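Local coordinates for protein putative oxidoreductase (Bacteroides fragilis NCTC 9343, PDB 3FHL) that probably acts as a nucleotide-binding oxidoreductase of the Gfo/Idh/MocA family, although its substrate and reaction remain unassigned, at residues L175-G180 with R336-A341; P194-A199 with H217-S222; A199-L204 with Q343-N348; Y213-L218 with K228-A233. One frame throughout, in Å; residues are numbered along the deposited sequence. Where two conformers were deposited one is given.

Contact 1. Residues L175-G180 with R336-A341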
# COMPACT_ATOMS: atom_id res chain seq x y z
N LEU C 175 8.43 -3.89 -14.31
CA LEU C 175 7.82 -2.66 -13.79
C LEU C 175 8.73 -1.95 -12.79
O LEU C 175 8.73 -0.73 -12.72
CB LEU C 175 6.48 -2.98 -13.11
CG LEU C 175 5.44 -1.87 -13.05
CD1 LEU C 175 5.18 -1.32 -14.44
CD2 LEU C 175 4.16 -2.36 -12.43
N THR C 176 9.47 -2.74 -12.01
CA THR C 176 10.40 -2.21 -10.99
C THR C 176 11.52 -1.37 -11.62
O THR C 176 11.95 -0.37 -11.04
CB THR C 176 11.00 -3.35 -10.15
OG1 THR C 176 9.93 -4.14 -9.61
CG2 THR C 176 11.86 -2.81 -8.98
N TYR C 177 11.96 -1.77 -12.81
CA TYR C 177 12.88 -0.94 -13.59
C TYR C 177 12.15 0.22 -14.26
O TYR C 177 12.53 1.37 -14.05
CB TYR C 177 13.62 -1.76 -14.66
CG TYR C 177 14.93 -2.34 -14.20
CD1 TYR C 177 15.05 -3.71 -13.92
CD2 TYR C 177 16.07 -1.54 -14.06
CE1 TYR C 177 16.26 -4.27 -13.50
CE2 TYR C 177 17.30 -2.09 -13.63
CZ TYR C 177 17.38 -3.46 -13.36
OH TYR C 177 18.56 -4.02 -12.94
N ASN C 178 11.11 -0.07 -15.03
CA ASN C 178 10.44 0.95 -15.84
C ASN C 178 9.78 2.08 -15.05
O ASN C 178 10.00 3.25 -15.36
CB ASN C 178 9.46 0.30 -16.82
CG ASN C 178 10.16 -0.45 -17.94
OD1 ASN C 178 11.19 -0.02 -18.46
ND2 ASN C 178 9.60 -1.59 -18.33
N LEU C 179 8.99 1.74 -14.04
CA LEU C 179 8.30 2.77 -13.25
C LEU C 179 8.93 2.99 -11.90
O LEU C 179 8.89 4.09 -11.37
CB LEU C 179 6.81 2.43 -13.07
CG LEU C 179 5.96 2.47 -14.35
CD1 LEU C 179 4.51 2.24 -13.98
CD2 LEU C 179 6.12 3.80 -15.06
N GLY C 180 9.51 1.93 -11.35
CA GLY C 180 10.17 2.03 -10.05
C GLY C 180 11.33 2.99 -10.04
O GLY C 180 11.53 3.68 -9.05
N ARG C 336 21.13 1.06 -7.67
CA ARG C 336 21.51 0.34 -6.48
C ARG C 336 20.27 -0.10 -5.68
O ARG C 336 20.18 -1.26 -5.26
CB ARG C 336 22.42 1.19 -5.60
CG ARG C 336 22.91 0.49 -4.34
CD ARG C 336 23.98 1.32 -3.66
NE ARG C 336 24.47 0.72 -2.42
CZ ARG C 336 24.95 1.43 -1.39
NH1 ARG C 336 24.99 2.75 -1.45
NH2 ARG C 336 25.37 0.80 -0.30
N ILE C 337 19.34 0.84 -5.49
CA ILE C 337 18.05 0.54 -4.85
C ILE C 337 17.23 -0.51 -5.62
O ILE C 337 16.70 -1.44 -5.00
CB ILE C 337 17.21 1.82 -4.59
CG1 ILE C 337 18.02 2.85 -3.80
CG2 ILE C 337 15.89 1.50 -3.86
CD1 ILE C 337 18.49 2.36 -2.46
N ILE C 338 17.16 -0.38 -6.94
CA ILE C 338 16.46 -1.35 -7.79
C ILE C 338 17.06 -2.76 -7.64
O ILE C 338 16.34 -3.74 -7.48
CB ILE C 338 16.48 -0.93 -9.27
CG1 ILE C 338 15.55 0.27 -9.50
CG2 ILE C 338 16.06 -2.10 -10.17
CD1 ILE C 338 15.57 0.80 -10.93
N GLU C 339 18.39 -2.84 -7.66
CA GLU C 339 19.07 -4.12 -7.49
C GLU C 339 18.82 -4.70 -6.10
O GLU C 339 18.63 -5.90 -5.97
CB GLU C 339 20.57 -3.97 -7.79
CG GLU C 339 20.86 -3.82 -9.29
CD GLU C 339 22.32 -3.53 -9.61
OE1 GLU C 339 23.12 -3.28 -8.68
OE2 GLU C 339 22.67 -3.55 -10.81
N ALA C 340 18.79 -3.84 -5.08
CA ALA C 340 18.46 -4.27 -3.72
C ALA C 340 17.03 -4.78 -3.59
O ALA C 340 16.77 -5.73 -2.86
CB ALA C 340 18.72 -3.18 -2.73
N ALA C 341 16.11 -4.15 -4.32
CA ALA C 341 14.71 -4.57 -4.38
C ALA C 341 14.56 -5.96 -5.03
O ALA C 341 13.86 -6.83 -4.50
CB ALA C 341 13.86 -3.52 -5.11
O HOH W 1 21.11 -3.25 -13.06

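Contact 2. Residues P194-A199 with H217-S222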
# COMPACT_ATOMS: atom_id res chain seq x y z
N PRO C 194 18.27 5.01 1.83
CA PRO C 194 17.84 4.24 2.99
C PRO C 194 18.96 3.36 3.59
O PRO C 194 19.91 3.01 2.89
CB PRO C 194 16.72 3.37 2.42
CG PRO C 194 17.13 3.13 1.02
CD PRO C 194 17.81 4.39 0.57
N GLU C 195 18.82 2.99 4.85
CA GLU C 195 19.71 1.97 5.43
C GLU C 195 19.43 0.58 4.88
O GLU C 195 20.36 -0.22 4.71
CB GLU C 195 19.55 1.95 6.95
CG GLU C 195 20.00 3.21 7.63
CD GLU C 195 19.72 3.18 9.11
OE1 GLU C 195 19.54 2.07 9.66
OE2 GLU C 195 19.69 4.26 9.74
N ALA C 196 18.16 0.28 4.60
CA ALA C 196 17.78 -1.05 4.15
C ALA C 196 16.61 -1.01 3.16
O ALA C 196 15.93 0.01 3.03
CB ALA C 196 17.44 -1.94 5.36
N VAL C 197 16.40 -2.11 2.44
CA VAL C 197 15.31 -2.21 1.46
C VAL C 197 14.51 -3.51 1.66
O VAL C 197 15.09 -4.58 1.77
CB VAL C 197 15.83 -2.13 0.00
CG1 VAL C 197 14.72 -2.47 -1.03
CG2 VAL C 197 16.42 -0.74 -0.31
N PHE C 198 13.19 -3.40 1.74
CA PHE C 198 12.33 -4.55 1.56
C PHE C 198 11.58 -4.38 0.25
O PHE C 198 11.12 -3.28 -0.07
CB PHE C 198 11.36 -4.72 2.74
CG PHE C 198 10.19 -5.65 2.42
CD1 PHE C 198 10.29 -7.02 2.64
CD2 PHE C 198 9.01 -5.15 1.86
CE1 PHE C 198 9.23 -7.87 2.34
CE2 PHE C 198 7.95 -6.00 1.54
CZ PHE C 198 8.06 -7.36 1.79
N ALA C 199 11.46 -5.46 -0.52
CA ALA C 199 10.60 -5.45 -1.70
C ALA C 199 9.87 -6.77 -1.89
O ALA C 199 10.40 -7.83 -1.59
CB ALA C 199 11.40 -5.13 -2.95
N HIS C 217 9.72 -0.87 0.38
CA HIS C 217 9.91 -0.02 1.53
C HIS C 217 11.36 0.39 1.60
O HIS C 217 12.24 -0.47 1.60
CB HIS C 217 9.49 -0.74 2.81
CG HIS C 217 8.04 -1.08 2.84
ND1 HIS C 217 7.07 -0.10 2.86
CD2 HIS C 217 7.39 -2.26 2.77
CE1 HIS C 217 5.88 -0.68 2.84
NE2 HIS C 217 6.05 -1.99 2.80
N LEU C 218 11.59 1.69 1.65
CA LEU C 218 12.94 2.24 1.84
C LEU C 218 13.03 2.57 3.31
O LEU C 218 12.34 3.47 3.82
CB LEU C 218 13.16 3.48 0.96
CG LEU C 218 12.89 3.36 -0.53
CD1 LEU C 218 13.29 4.66 -1.22
CD2 LEU C 218 13.68 2.22 -1.11
N LEU C 219 13.85 1.79 4.01
CA LEU C 219 13.85 1.79 5.46
C LEU C 219 14.93 2.73 5.98
O LEU C 219 16.10 2.58 5.61
CB LEU C 219 14.05 0.35 6.00
CG LEU C 219 13.11 -0.72 5.39
CD1 LEU C 219 13.63 -2.14 5.56
CD2 LEU C 219 11.71 -0.60 5.94
N HIS C 220 14.52 3.68 6.80
CA HIS C 220 15.37 4.73 7.39
C HIS C 220 16.20 5.54 6.36
O HIS C 220 17.43 5.42 6.31
CB HIS C 220 16.28 4.15 8.49
CG HIS C 220 15.54 3.35 9.53
ND1 HIS C 220 14.73 3.92 10.48
CD2 HIS C 220 15.50 2.01 9.75
CE1 HIS C 220 14.23 2.97 11.25
NE2 HIS C 220 14.67 1.81 10.82
N PRO C 221 15.51 6.35 5.53
CA PRO C 221 16.26 7.19 4.59
C PRO C 221 17.08 8.25 5.34
O PRO C 221 16.60 8.77 6.34
CB PRO C 221 15.17 7.79 3.71
CG PRO C 221 13.94 7.74 4.52
CD PRO C 221 14.05 6.54 5.41
N SER C 222 18.30 8.55 4.87
CA SER C 222 19.26 9.37 5.62
C SER C 222 18.75 10.72 6.12
O SER C 222 19.04 11.11 7.25
CB SER C 222 20.55 9.56 4.80
OG SER C 222 20.28 10.25 3.59
O HOH W 2 19.35 6.59 8.02

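Contact 3. Residues A199-L204 with Q343-N348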
# COMPACT_ATOMS: atom_id res chain seq x y z
N ALA C 199 11.46 -5.46 -0.52
CA ALA C 199 10.60 -5.45 -1.70
C ALA C 199 9.87 -6.77 -1.89
O ALA C 199 10.40 -7.83 -1.59
CB ALA C 199 11.40 -5.13 -2.95
N ASP C 200 8.67 -6.69 -2.44
CA ASP C 200 7.95 -7.87 -2.87
C ASP C 200 7.44 -7.57 -4.27
O ASP C 200 6.75 -6.57 -4.49
CB ASP C 200 6.80 -8.18 -1.90
CG ASP C 200 6.11 -9.52 -2.21
OD1 ASP C 200 6.62 -10.32 -3.02
OD2 ASP C 200 5.04 -9.78 -1.62
N LEU C 201 7.83 -8.43 -5.21
CA LEU C 201 7.43 -8.27 -6.60
C LEU C 201 6.50 -9.39 -6.98
O LEU C 201 6.46 -10.43 -6.32
CB LEU C 201 8.65 -8.29 -7.54
CG LEU C 201 9.97 -7.53 -7.34
CD1 LEU C 201 10.57 -7.30 -8.70
CD2 LEU C 201 9.89 -6.21 -6.57
N GLY C 202 5.74 -9.17 -8.04
CA GLY C 202 4.88 -10.21 -8.53
C GLY C 202 4.73 -10.18 -10.02
O GLY C 202 4.95 -9.15 -10.67
N ILE C 203 4.38 -11.34 -10.58
CA ILE C 203 3.82 -11.41 -11.92
C ILE C 203 2.40 -11.89 -11.70
O ILE C 203 2.14 -13.07 -11.46
CB ILE C 203 4.59 -12.37 -12.87
CG1 ILE C 203 6.07 -11.98 -12.94
CG2 ILE C 203 3.97 -12.31 -14.25
CD1 ILE C 203 6.99 -13.03 -13.53
N LEU C 204 1.47 -10.93 -11.75
CA LEU C 204 0.11 -11.17 -11.33
C LEU C 204 -0.78 -11.51 -12.52
O LEU C 204 -1.85 -12.09 -12.35
CB LEU C 204 -0.43 -9.94 -10.58
CG LEU C 204 0.37 -9.34 -9.43
CD1 LEU C 204 -0.44 -8.18 -8.83
CD2 LEU C 204 0.74 -10.36 -8.35
N GLN C 343 16.97 -8.19 -5.16
CA GLN C 343 17.66 -9.13 -4.28
C GLN C 343 16.78 -9.50 -3.07
O GLN C 343 16.75 -10.66 -2.67
CB GLN C 343 19.00 -8.54 -3.83
CG GLN C 343 19.87 -9.49 -3.00
CD GLN C 343 21.01 -8.78 -2.29
OE1 GLN C 343 21.36 -7.65 -2.62
NE2 GLN C 343 21.58 -9.45 -1.30
N SER C 344 16.09 -8.52 -2.51
CA SER C 344 15.16 -8.73 -1.40
C SER C 344 14.04 -9.68 -1.74
O SER C 344 13.67 -10.54 -0.92
CB SER C 344 14.57 -7.40 -0.93
OG SER C 344 13.59 -7.60 0.07
N HIS C 345 13.49 -9.53 -2.94
CA HIS C 345 12.43 -10.40 -3.43
C HIS C 345 12.95 -11.81 -3.71
O HIS C 345 12.37 -12.78 -3.24
CB HIS C 345 11.78 -9.80 -4.68
CG HIS C 345 10.96 -10.77 -5.47
ND1 HIS C 345 9.77 -11.29 -5.01
CD2 HIS C 345 11.14 -11.29 -6.71
CE1 HIS C 345 9.26 -12.10 -5.92
NE2 HIS C 345 10.08 -12.12 -6.96
N ARG C 346 14.05 -11.91 -4.46
CA ARG C 346 14.64 -13.19 -4.86
C ARG C 346 15.11 -14.03 -3.66
O ARG C 346 14.92 -15.25 -3.65
CB ARG C 346 15.77 -12.97 -5.88
CG ARG C 346 17.02 -13.85 -5.72
CD ARG C 346 17.99 -13.75 -6.91
NE ARG C 346 18.01 -12.43 -7.55
CZ ARG C 346 18.75 -11.40 -7.17
NH1 ARG C 346 19.57 -11.48 -6.11
NH2 ARG C 346 18.68 -10.26 -7.84
N GLU C 347 15.68 -13.37 -2.66
CA GLU C 347 16.29 -14.04 -1.52
C GLU C 347 15.41 -14.08 -0.29
O GLU C 347 15.82 -14.62 0.75
CB GLU C 347 17.63 -13.39 -1.18
CG GLU C 347 18.67 -13.54 -2.28
CD GLU C 347 20.02 -12.92 -1.94
OE1 GLU C 347 20.19 -12.39 -0.81
OE2 GLU C 347 20.92 -12.96 -2.81
N ASN C 348 14.20 -13.50 -0.39
CA ASN C 348 13.26 -13.44 0.73
C ASN C 348 13.90 -12.85 1.99
O ASN C 348 13.78 -13.39 3.09
CB ASN C 348 12.62 -14.84 0.99
CG ASN C 348 11.61 -14.85 2.14
OD1 ASN C 348 11.62 -15.74 2.99
ND2 ASN C 348 10.75 -13.85 2.18
O HOH W 3 11.18 -9.93 0.16
O HOH W 4 8.90 -11.66 -2.79

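Contact 4. Residues Y213-L218 with K228-A233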
# COMPACT_ATOMS: atom_id res chain seq x y z
N TYR C 213 4.12 -5.96 -10.79
CA TYR C 213 3.69 -5.48 -9.49
C TYR C 213 4.95 -5.34 -8.65
O TYR C 213 5.77 -6.25 -8.61
CB TYR C 213 2.77 -6.50 -8.79
CG TYR C 213 2.45 -6.15 -7.36
CD1 TYR C 213 1.31 -5.42 -7.05
CD2 TYR C 213 3.31 -6.52 -6.31
CE1 TYR C 213 1.02 -5.07 -5.76
CE2 TYR C 213 3.02 -6.17 -5.00
CZ TYR C 213 1.86 -5.45 -4.74
OH TYR C 213 1.54 -5.08 -3.47
N PHE C 214 5.06 -4.23 -7.92
CA PHE C 214 6.08 -4.17 -6.87
C PHE C 214 5.56 -3.37 -5.70
O PHE C 214 4.73 -2.48 -5.87
CB PHE C 214 7.43 -3.62 -7.40
CG PHE C 214 7.42 -2.16 -7.79
CD1 PHE C 214 7.46 -1.14 -6.83
CD2 PHE C 214 7.39 -1.79 -9.13
CE1 PHE C 214 7.44 0.19 -7.19
CE2 PHE C 214 7.40 -0.46 -9.50
CZ PHE C 214 7.41 0.53 -8.52
N ILE C 215 6.02 -3.73 -4.51
CA ILE C 215 5.91 -2.86 -3.35
C ILE C 215 7.31 -2.79 -2.73
O ILE C 215 7.96 -3.81 -2.57
CB ILE C 215 4.82 -3.31 -2.33
CG1 ILE C 215 4.71 -2.29 -1.20
CG2 ILE C 215 5.06 -4.75 -1.80
CD1 ILE C 215 3.41 -2.33 -0.45
N ILE C 216 7.76 -1.58 -2.43
CA ILE C 216 9.10 -1.34 -1.89
C ILE C 216 9.02 -0.46 -0.67
O ILE C 216 8.35 0.57 -0.66
CB ILE C 216 10.02 -0.69 -2.96
CG1 ILE C 216 10.19 -1.63 -4.16
CG2 ILE C 216 11.38 -0.31 -2.34
CD1 ILE C 216 10.77 -0.98 -5.41
N HIS C 217 9.72 -0.87 0.38
CA HIS C 217 9.91 -0.02 1.53
C HIS C 217 11.36 0.39 1.60
O HIS C 217 12.24 -0.47 1.60
CB HIS C 217 9.49 -0.74 2.81
CG HIS C 217 8.04 -1.08 2.84
ND1 HIS C 217 7.07 -0.10 2.86
CD2 HIS C 217 7.39 -2.26 2.77
CE1 HIS C 217 5.88 -0.68 2.84
NE2 HIS C 217 6.05 -1.99 2.80
N LEU C 218 11.59 1.69 1.65
CA LEU C 218 12.94 2.24 1.84
C LEU C 218 13.03 2.57 3.31
O LEU C 218 12.34 3.47 3.82
CB LEU C 218 13.16 3.48 0.96
CG LEU C 218 12.89 3.36 -0.53
CD1 LEU C 218 13.29 4.66 -1.22
CD2 LEU C 218 13.68 2.22 -1.11
N LYS C 228 8.09 6.84 7.14
CA LYS C 228 7.76 5.57 6.55
C LYS C 228 7.52 5.73 5.05
O LYS C 228 6.67 6.53 4.65
CB LYS C 228 6.52 4.99 7.26
CG LYS C 228 6.70 4.87 8.78
CD LYS C 228 7.74 3.81 9.14
CE LYS C 228 7.77 3.54 10.64
NZ LYS C 228 8.98 2.78 11.03
N ILE C 229 8.27 4.98 4.24
CA ILE C 229 8.22 5.09 2.78
C ILE C 229 7.65 3.85 2.11
O ILE C 229 8.13 2.74 2.33
CB ILE C 229 9.64 5.36 2.18
CG1 ILE C 229 10.16 6.73 2.59
CG2 ILE C 229 9.63 5.23 0.65
CD1 ILE C 229 11.43 7.13 1.88
N THR C 230 6.62 4.03 1.28
CA THR C 230 6.12 2.94 0.45
C THR C 230 6.09 3.37 -1.00
O THR C 230 5.47 4.38 -1.34
CB THR C 230 4.68 2.51 0.83
OG1 THR C 230 4.60 2.28 2.23
CG2 THR C 230 4.30 1.23 0.13
N LEU C 231 6.75 2.60 -1.86
CA LEU C 231 6.69 2.82 -3.31
C LEU C 231 6.03 1.62 -3.98
O LEU C 231 6.38 0.47 -3.71
CB LEU C 231 8.10 3.07 -3.89
CG LEU C 231 8.99 4.03 -3.08
CD1 LEU C 231 10.41 4.01 -3.62
CD2 LEU C 231 8.43 5.46 -3.13
N LYS C 232 5.07 1.87 -4.86
CA LYS C 232 4.27 0.80 -5.44
C LYS C 232 3.93 1.05 -6.88
O LYS C 232 3.75 2.19 -7.29
CB LYS C 232 2.93 0.71 -4.72
CG LYS C 232 2.85 -0.24 -3.57
CD LYS C 232 1.40 -0.31 -3.05
CE LYS C 232 0.62 -1.46 -3.66
NZ LYS C 232 -0.65 -1.69 -2.88
N ALA C 233 3.79 -0.03 -7.64
CA ALA C 233 3.15 0.04 -8.95
C ALA C 233 2.54 -1.30 -9.31
O ALA C 233 3.02 -2.33 -8.85
CB ALA C 233 4.12 0.47 -10.05
O HOH W 5 10.08 3.20 5.55

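Contact 1. Residues L175-G180 with R336-A341
Tyr177 spreads its phenol ring over a branch methyl of Ile338, and this CH-pi contact fastens the short helix 175-178 to the long helix 328-347 within the C-terminal alpha/beta domain of a Gfo/Idh/MocA protein. Ile338 CG2 stands 3.7 Å from the centroid of the Tyr177 ring and 13° off its normal, so the methyl meets the middle of the face. The first torsion of Ile338 (chi1 -72°) sets this up: CG2 is held anti to the backbone N and offered to the ring, while CG1 takes the place beside that N and carries CD1 towards the base of the tyrosine. This terminal CD1 comes to rest 3.9 Å from Tyr177 CD2 and 3.8 Å from Thr176 O, so one isoleucine touches both the ring and the backbone of helix 175-178.

On the inner side Thr176 faces the long helix with its methyl, Thr176 CG2 lying 4.4 Å from Ala341 CB; its hydroxyl is engaged by Asp211. The ring of Tyr342 also meets that of Tyr177, so the aromatic group is held by more than one residue of helix 328-347. At the exposed margin the contact becomes polar. A water at the edge of the Tyr177 ring, in its plane, lies 2.7 Å from Tyr177 OH and donates a hydrogen bond to Glu339 OE2 over 2.8 Å.

Contact 2. Residues P194-A199 with H217-S222
The beta hairpin of strands 194-202 and 213-221 ends in a classic bulge, where Glu195 and Ala196 both face Leu219. Leu219 O accepts from Ala196 N over 3.2 Å and, in a weak bent bond, from Glu195 N; the same Glu195 N reaches His220 O from above its carbonyl plane. Beyond the bulge the pairing is regular and antiparallel: Ala196 with Leu219 and Phe198 with His217 are hydrogen-bonded pairs, the bond from His217 N to Phe198 O measuring 2.8 Å, and Val197 with Leu218 is the non-hydrogen-bonded pair between them.

The two faces of the hairpin have different tasks. Pro194, Val197 and Leu218 look towards helices 180-191 and 328-347, with Pro194 CB 3.8 Å from Leu218 CB. On the other face Ala196 CB meets Leu219 CD1 at 3.8 Å, and the Phe198 and His217 rings lie side by side, rim to rim, their planes 24° apart and Phe198 CD2 3.4 Å from His217 CD2. Phe198 holds CG anti to its N (chi1 163°) whereas His217 keeps CG beside its own (chi1 -64°), yet the two side chains point the same way. At the subunit interface Phe198 stacks on Phe198 of the second subunit, and His217 NE2 is hydrogen-bonded to His217 NE2 of that subunit. At the bulge a water donates to both Glu195 OE2 and His220 O. A bulged antiparallel hairpin with one helix-covered face and one subunit-facing face fits the open sheet through which many Gfo/Idh/MocA enzymes associate.

Contact 3. Residues A199-L204 with Q343-N348
Leu201 covers the imidazole of His345: its CB lies 3.9 Å from the ring centroid and 6° off the normal, directly over one face. The torsion of His345 (chi1 164°, CG anti to the backbone N) extends the ring from the helix along the strand, which also brings His345 CE1 to 3.3 Å from Leu201 O. The preceding residue, Ser344, supplies the polar hold. Ser344 OG accepts from Ala199 N over 3.1 Å and is bonded as well to Lys349 O, so this one hydroxyl ties the strand both to the helix and to the chain just after it. A water adds a second link, donating 2.8 Å bonds to Ala199 O and to Ser344 O.

Asp200 turns its carboxylate to a salt bridge with Lys228 of the second subunit, and Leu201 O accepts from the same lysine. The helix is closed by a Schellman motif at Asn348, whose positive phi (53°) lets the chain leave for strand 351-352 beside strand 194-202. A helix crossing a strand at 73° and then returning to extend the same sheet suits the alpha/beta layering of the C-terminal Gfo/Idh/MocA domain.

Contact 4. Residues Y213-L218 with K228-A233
Ile229 O is held twice by His217: the ring nitrogen His217 ND1 donates to it over 3.1 Å, close to the ring plane, and His217 CA makes a CA-H...O contact at 3.4 Å. The side chain supplies the donor here, whereas Leu218 N stays 3.7 Å from Ile229 O, a buried amide with no partner in the model. A water bridges the strands alongside, donating to Leu218 O and accepting from Ile229 N.

Further along, the strands 213-221 and 228-234 form a regular antiparallel hairpin within the mixed sheet of the C-terminal domain, with Leu231 N bonded to Ile216 O over 2.8 Å. Phe214 adopts the crowded position between its N and carbonyl carbon (chi1 69°), which folds the ring back across the neighbouring strand. Ala233 N lies 3.6 Å above the plane, over the ring centre, and Ala233 CB is 3.5 Å from Phe214 CE2. On the helix-covered face Leu218 and Leu231 cross at about a right angle, their CD1 methyls 3.8 Å apart.

The opposite face serves the dimer. Ile215 and Lys232 run side by side, Ile215 CG1 3.6 Å from Lys232 CG, while Lys232 NZ forms salt bridges to Glu241 and to Glu148 and Glu150 of the second subunit; that Glu148 also bonds Tyr213 OH.

In the fold
All four contacts belong to the C-terminal alpha/beta domain and illustrate how a sheet can be covered on one side and paired on the other. Strands 194-202, 213-221 and 228-234 are neighbours, joined by contacts 2 and 4, whose centres lie about 10 Å apart and which share His217 and Leu218. Helix 328-347, returning late in the chain, serves contacts 1 and 3, with centres about 11 Å apart; contact 2 is nested inside the loop closed by contact 1, and contact 4 inside those closed by contacts 1 and 3. Contacts 2, 3 and 4 touch the second subunit whereas contact 1 does not, so the helical layer backs a sheet that builds the dimer.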